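Local coordinates for protein esterase A (Caulobacter crescentus, PDB 5GKV) that probably hydrolyses ester substrates as a serine esterase of the beta-lactamase family, being a homologue of penicillin-binding proteins, at residues Ala62-Thr76 and Leu210-Arg223. Residues are numbered along the deposited sequence; the frame is centred on the assembly and turned at random.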
# COMPACT_ATOMS: atom_id res chain seq x y z
N ALA A 62 -1.16 -17.36 -13.08
CA ALA A 62 -1.07 -17.23 -11.63
C ALA A 62 0.13 -17.99 -11.08
O ALA A 62 0.64 -17.62 -10.02
CB ALA A 62 -2.36 -17.77 -10.98
N ASP A 63 0.60 -19.01 -11.79
CA ASP A 63 1.62 -19.93 -11.27
C ASP A 63 2.92 -19.81 -12.06
O ASP A 63 2.93 -19.47 -13.25
CB ASP A 63 1.11 -21.38 -11.33
CG ASP A 63 0.88 -21.87 -12.76
OD1 ASP A 63 0.32 -21.10 -13.60
OD2 ASP A 63 1.25 -23.02 -13.06
N ARG A 64 4.05 -20.11 -11.39
CA ARG A 64 5.34 -20.03 -12.06
C ARG A 64 5.46 -21.03 -13.20
O ARG A 64 6.20 -20.79 -14.15
CB ARG A 64 6.49 -20.23 -11.06
CG ARG A 64 6.86 -18.94 -10.27
CD ARG A 64 7.98 -19.18 -9.25
NE ARG A 64 7.62 -20.23 -8.29
CZ ARG A 64 7.11 -19.99 -7.09
NH1 ARG A 64 6.91 -18.74 -6.68
NH2 ARG A 64 6.82 -21.00 -6.27
N LYS A 65 4.73 -22.15 -13.14
CA LYS A 65 4.74 -23.14 -14.22
C LYS A 65 3.95 -22.72 -15.46
O LYS A 65 4.02 -23.41 -16.48
CB LYS A 65 4.21 -24.49 -13.72
CG LYS A 65 5.13 -25.23 -12.77
CD LYS A 65 4.61 -26.64 -12.52
CE LYS A 65 4.80 -27.08 -11.08
NZ LYS A 65 4.18 -28.43 -10.87
N ARG A 66 3.22 -21.61 -15.39
CA ARG A 66 2.40 -21.12 -16.50
C ARG A 66 1.36 -22.15 -16.94
O ARG A 66 1.07 -22.29 -18.13
CB ARG A 66 3.26 -20.69 -17.70
CG ARG A 66 4.13 -19.48 -17.42
CD ARG A 66 4.95 -19.04 -18.64
NE ARG A 66 5.66 -17.84 -18.21
CZ ARG A 66 5.28 -16.60 -18.50
NH1 ARG A 66 4.24 -16.38 -19.29
NH2 ARG A 66 5.95 -15.59 -17.99
N GLN A 67 0.80 -22.88 -15.98
CA GLN A 67 -0.28 -23.82 -16.24
C GLN A 67 -1.64 -23.36 -15.72
O GLN A 67 -2.63 -24.05 -15.97
CB GLN A 67 0.05 -25.19 -15.60
CG GLN A 67 1.32 -25.84 -16.18
CD GLN A 67 1.85 -27.00 -15.35
OE1 GLN A 67 1.33 -27.29 -14.28
NE2 GLN A 67 2.90 -27.67 -15.84
N VAL A 68 -1.71 -22.25 -15.00
CA VAL A 68 -2.95 -21.80 -14.36
C VAL A 68 -3.17 -20.34 -14.74
O VAL A 68 -2.27 -19.52 -14.54
CB VAL A 68 -2.88 -21.92 -12.82
CG1 VAL A 68 -4.16 -21.35 -12.17
CG2 VAL A 68 -2.60 -23.36 -12.39
N PRO A 69 -4.33 -19.97 -15.27
CA PRO A 69 -4.52 -18.57 -15.68
C PRO A 69 -4.63 -17.63 -14.49
O PRO A 69 -5.19 -17.97 -13.44
CB PRO A 69 -5.82 -18.60 -16.50
CG PRO A 69 -6.50 -19.86 -16.08
CD PRO A 69 -5.43 -20.84 -15.74
N PHE A 70 -4.08 -16.42 -14.66
CA PHE A 70 -4.31 -15.32 -13.72
C PHE A 70 -5.73 -14.81 -13.95
O PHE A 70 -6.00 -14.15 -14.96
CB PHE A 70 -3.28 -14.22 -13.96
CG PHE A 70 -3.11 -13.26 -12.80
CD1 PHE A 70 -4.04 -12.24 -12.59
CD2 PHE A 70 -2.02 -13.37 -11.94
CE1 PHE A 70 -3.87 -11.34 -11.57
CE2 PHE A 70 -1.85 -12.47 -10.90
CZ PHE A 70 -2.77 -11.46 -10.69
N GLY A 71 -6.64 -15.12 -13.03
CA GLY A 71 -8.06 -15.07 -13.32
C GLY A 71 -8.86 -14.22 -12.36
O GLY A 71 -8.31 -13.53 -11.49
N PRO A 72 -10.20 -14.26 -12.51
CA PRO A 72 -11.06 -13.37 -11.70
C PRO A 72 -10.90 -13.51 -10.20
O PRO A 72 -11.08 -12.52 -9.49
CB PRO A 72 -12.48 -13.78 -12.14
CG PRO A 72 -12.32 -14.26 -13.52
CD PRO A 72 -10.96 -14.93 -13.58
N ASP A 73 -10.59 -14.71 -9.70
CA ASP A 73 -10.48 -14.91 -8.26
C ASP A 73 -9.03 -15.06 -7.80
O ASP A 73 -8.79 -15.43 -6.65
CB ASP A 73 -11.33 -16.12 -7.84
CG ASP A 73 -12.79 -16.02 -8.33
OD1 ASP A 73 -13.40 -14.91 -8.25
OD2 ASP A 73 -13.34 -17.03 -8.82
N THR A 74 -8.06 -14.76 -8.66
CA THR A 74 -6.66 -14.90 -8.28
C THR A 74 -6.27 -13.76 -7.34
O THR A 74 -6.34 -12.59 -7.72
CB THR A 74 -5.77 -14.87 -9.52
OG1 THR A 74 -5.98 -16.04 -10.31
CG2 THR A 74 -4.30 -14.79 -9.11
N LEU A 75 -5.84 -14.09 -6.12
CA LEU A 75 -5.31 -13.12 -5.16
C LEU A 75 -3.80 -13.00 -5.30
O LEU A 75 -3.12 -13.96 -5.67
CB LEU A 75 -5.63 -13.53 -3.71
CG LEU A 75 -7.10 -13.56 -3.33
CD1 LEU A 75 -7.28 -14.21 -1.96
CD2 LEU A 75 -7.62 -12.13 -3.35
N THR A 76 -3.26 -11.81 -4.99
CA THR A 76 -1.82 -11.58 -5.03
C THR A 76 -1.40 -10.79 -3.80
O THR A 76 -2.11 -9.87 -3.37
CB THR A 76 -1.35 -10.83 -6.31
OG1 THR A 76 -1.86 -11.51 -7.47
CG2 THR A 76 0.17 -10.81 -6.43
N LEU A 210 -5.10 -13.43 5.79
CA LEU A 210 -5.81 -14.25 4.82
C LEU A 210 -6.05 -15.64 5.38
O LEU A 210 -5.07 -16.37 5.63
CB LEU A 210 -5.00 -14.33 3.53
CG LEU A 210 -5.70 -14.95 2.32
CD1 LEU A 210 -6.87 -14.09 1.85
CD2 LEU A 210 -4.65 -15.14 1.20
N PRO A 211 -7.30 -16.07 5.58
CA PRO A 211 -7.55 -17.42 6.10
C PRO A 211 -7.06 -18.50 5.14
O PRO A 211 -7.04 -18.32 3.92
CB PRO A 211 -9.08 -17.48 6.25
CG PRO A 211 -9.53 -16.05 6.27
CD PRO A 211 -8.55 -15.30 5.41
N ASP A 212 -6.68 -19.65 5.72
CA ASP A 212 -6.19 -20.78 4.93
C ASP A 212 -7.11 -21.14 3.77
O ASP A 212 -6.62 -21.59 2.72
CB ASP A 212 -6.02 -22.03 5.81
CG ASP A 212 -4.75 -22.01 6.65
OD1 ASP A 212 -4.22 -20.92 6.94
OD2 ASP A 212 -4.29 -23.10 7.05
N SER A 213 -8.43 -20.99 3.94
CA SER A 213 -9.37 -21.38 2.89
C SER A 213 -9.18 -20.61 1.59
O SER A 213 -9.64 -21.06 0.53
CB SER A 213 -10.80 -21.17 3.38
OG SER A 213 -11.01 -19.81 3.71
N GLU A 214 -8.52 -19.45 1.65
CA GLU A 214 -8.25 -18.63 0.48
C GLU A 214 -6.87 -18.87 -0.12
O GLU A 214 -6.56 -18.29 -1.17
CB GLU A 214 -8.37 -17.14 0.84
CG GLU A 214 -9.64 -16.79 1.59
CD GLU A 214 -10.87 -17.38 0.94
OE1 GLU A 214 -11.11 -17.10 -0.26
OE2 GLU A 214 -11.59 -18.13 1.63
N HIS A 215 -6.03 -19.70 0.50
CA HIS A 215 -4.63 -19.75 0.08
C HIS A 215 -4.46 -20.38 -1.30
O HIS A 215 -3.51 -20.03 -2.01
CB HIS A 215 -3.78 -20.52 1.09
CG HIS A 215 -3.55 -19.76 2.36
ND1 HIS A 215 -2.63 -20.16 3.31
CD2 HIS A 215 -4.12 -18.63 2.85
CE1 HIS A 215 -2.64 -19.31 4.32
NE2 HIS A 215 -3.54 -18.37 4.06
N ASP A 216 -5.37 -21.27 -1.71
CA ASP A 216 -5.19 -21.96 -2.98
C ASP A 216 -5.36 -21.05 -4.19
O ASP A 216 -4.90 -21.41 -5.28
CB ASP A 216 -6.15 -23.15 -3.10
CG ASP A 216 -5.77 -24.31 -2.17
OD1 ASP A 216 -6.61 -25.23 -2.00
OD2 ASP A 216 -4.64 -24.29 -1.62
N ARG A 217 -6.00 -19.89 -4.04
CA ARG A 217 -6.13 -18.97 -5.17
C ARG A 217 -5.12 -17.82 -5.11
O ARG A 217 -5.26 -16.85 -5.87
CB ARG A 217 -7.57 -18.43 -5.26
CG ARG A 217 -8.03 -17.56 -4.09
CD ARG A 217 -9.57 -17.53 -4.06
NE ARG A 217 -10.11 -16.68 -3.00
CZ ARG A 217 -10.42 -15.39 -3.15
NH1 ARG A 217 -10.23 -14.79 -4.32
NH2 ARG A 217 -10.91 -14.70 -2.13
N VAL A 218 -4.12 -17.92 -4.25
CA VAL A 218 -3.06 -16.92 -4.17
C VAL A 218 -2.01 -17.23 -5.23
O VAL A 218 -1.52 -18.36 -5.33
CB VAL A 218 -2.44 -16.91 -2.77
CG1 VAL A 218 -1.16 -16.05 -2.76
CG2 VAL A 218 -3.44 -16.37 -1.77
N ALA A 219 -1.64 -16.21 -6.01
CA ALA A 219 -0.69 -16.39 -7.10
C ALA A 219 0.70 -16.67 -6.56
O ALA A 219 1.10 -16.14 -5.53
CB ALA A 219 -0.65 -15.14 -7.97
N ASP A 220 1.45 -17.52 -7.27
CA ASP A 220 2.90 -17.57 -7.09
C ASP A 220 3.52 -16.22 -7.40
O ASP A 220 3.08 -15.50 -8.30
CB ASP A 220 3.56 -18.57 -8.05
CG ASP A 220 3.20 -20.01 -7.78
OD1 ASP A 220 2.68 -20.32 -6.69
OD2 ASP A 220 3.46 -20.83 -8.68
N LEU A 221 4.61 -15.92 -6.72
CA LEU A 221 5.43 -14.76 -7.04
C LEU A 221 6.70 -15.20 -7.76
O LEU A 221 7.23 -16.28 -7.52
CB LEU A 221 5.78 -14.00 -5.76
CG LEU A 221 4.58 -13.45 -5.00
CD1 LEU A 221 5.03 -12.87 -3.67
CD2 LEU A 221 3.91 -12.37 -5.85
N MET A 222 7.16 -14.34 -8.66
CA MET A 222 8.47 -14.47 -9.25
C MET A 222 9.32 -13.32 -8.73
O MET A 222 8.98 -12.15 -8.95
CB MET A 222 8.40 -14.46 -10.77
CG MET A 222 9.72 -14.78 -11.44
SD MET A 222 9.56 -14.72 -13.23
CE MET A 222 7.79 -14.56 -13.39
N ARG A 223 10.39 -13.66 -8.03
CA ARG A 223 11.21 -12.66 -7.37
C ARG A 223 12.03 -11.88 -8.40
O ARG A 223 12.17 -12.32 -9.55
CB ARG A 223 12.11 -13.33 -6.32
CG ARG A 223 13.31 -14.13 -6.85
CD ARG A 223 12.94 -15.28 -7.81
NE ARG A 223 11.85 -16.08 -7.27
CZ ARG A 223 11.09 -16.92 -7.97
NH1 ARG A 223 11.26 -17.08 -9.28
NH2 ARG A 223 10.12 -17.58 -7.34
O HOH W 1 5.34 -17.41 -4.05
O HOH W 2 4.10 -23.15 -9.98
O HOH W 3 -5.54 -18.44 -8.97
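Arg217 sets CG between its backbone N and carbonyl carbon (chi1 65°) and then runs extended to NE, which carries its guanidinium over Leu75 and up to the carbonyl of Asp73. CD1 of Leu75 lies over the centre of one guanidinium face, 3.6 Å from Arg217 CZ, while at the edge Arg217 NH1 gives a hydrogen bond to Asp73 O (2.8 Å). The group is further fixed side-on by Glu214, whose OE1 accepts from both NE and NH2 of Arg217, and by a salt bridge from NH1 to Asp205. Next to this side-chain contact, the backbones form a single beta bridge between Leu75 and Val218: Leu75 N donates to Arg217 O, and Ala219 N returns a bond of 2.7 Å to Leu75 O, 164° at the hydrogen. Ala219 CB then faces Thr74 CG2 at 3.8 Å, and that methyl in turn sits over the centre of the Phe70 ring.

At the other end, Arg64, bent at chi3, folds back over Asp220. Guanidinium and carboxylate are stacked, their planes 11° apart, so no guanidinium N-H points at the carboxylate; instead the backbone N of Arg64 donates to the anti lone pair of Asp220 OD2 (2.9 Å). Arg64 NH1 turns to Leu221 O, 2.6 Å away and in the guanidinium plane, despite Arg223 NH2 lying 3.5 Å from that same NH1.

Asp220 O accepts a hydrogen bond from Asn363 ND2, and the backbone of Met222 is hydrogen-bonded to the same residue, just past strand 356-362. The arrangement is loop-to-loop packing through one isolated beta bridge, joining the connection after strand 52-60 to that after strand 206-208 within the beta-lactamase/penicillin-binding-protein fold.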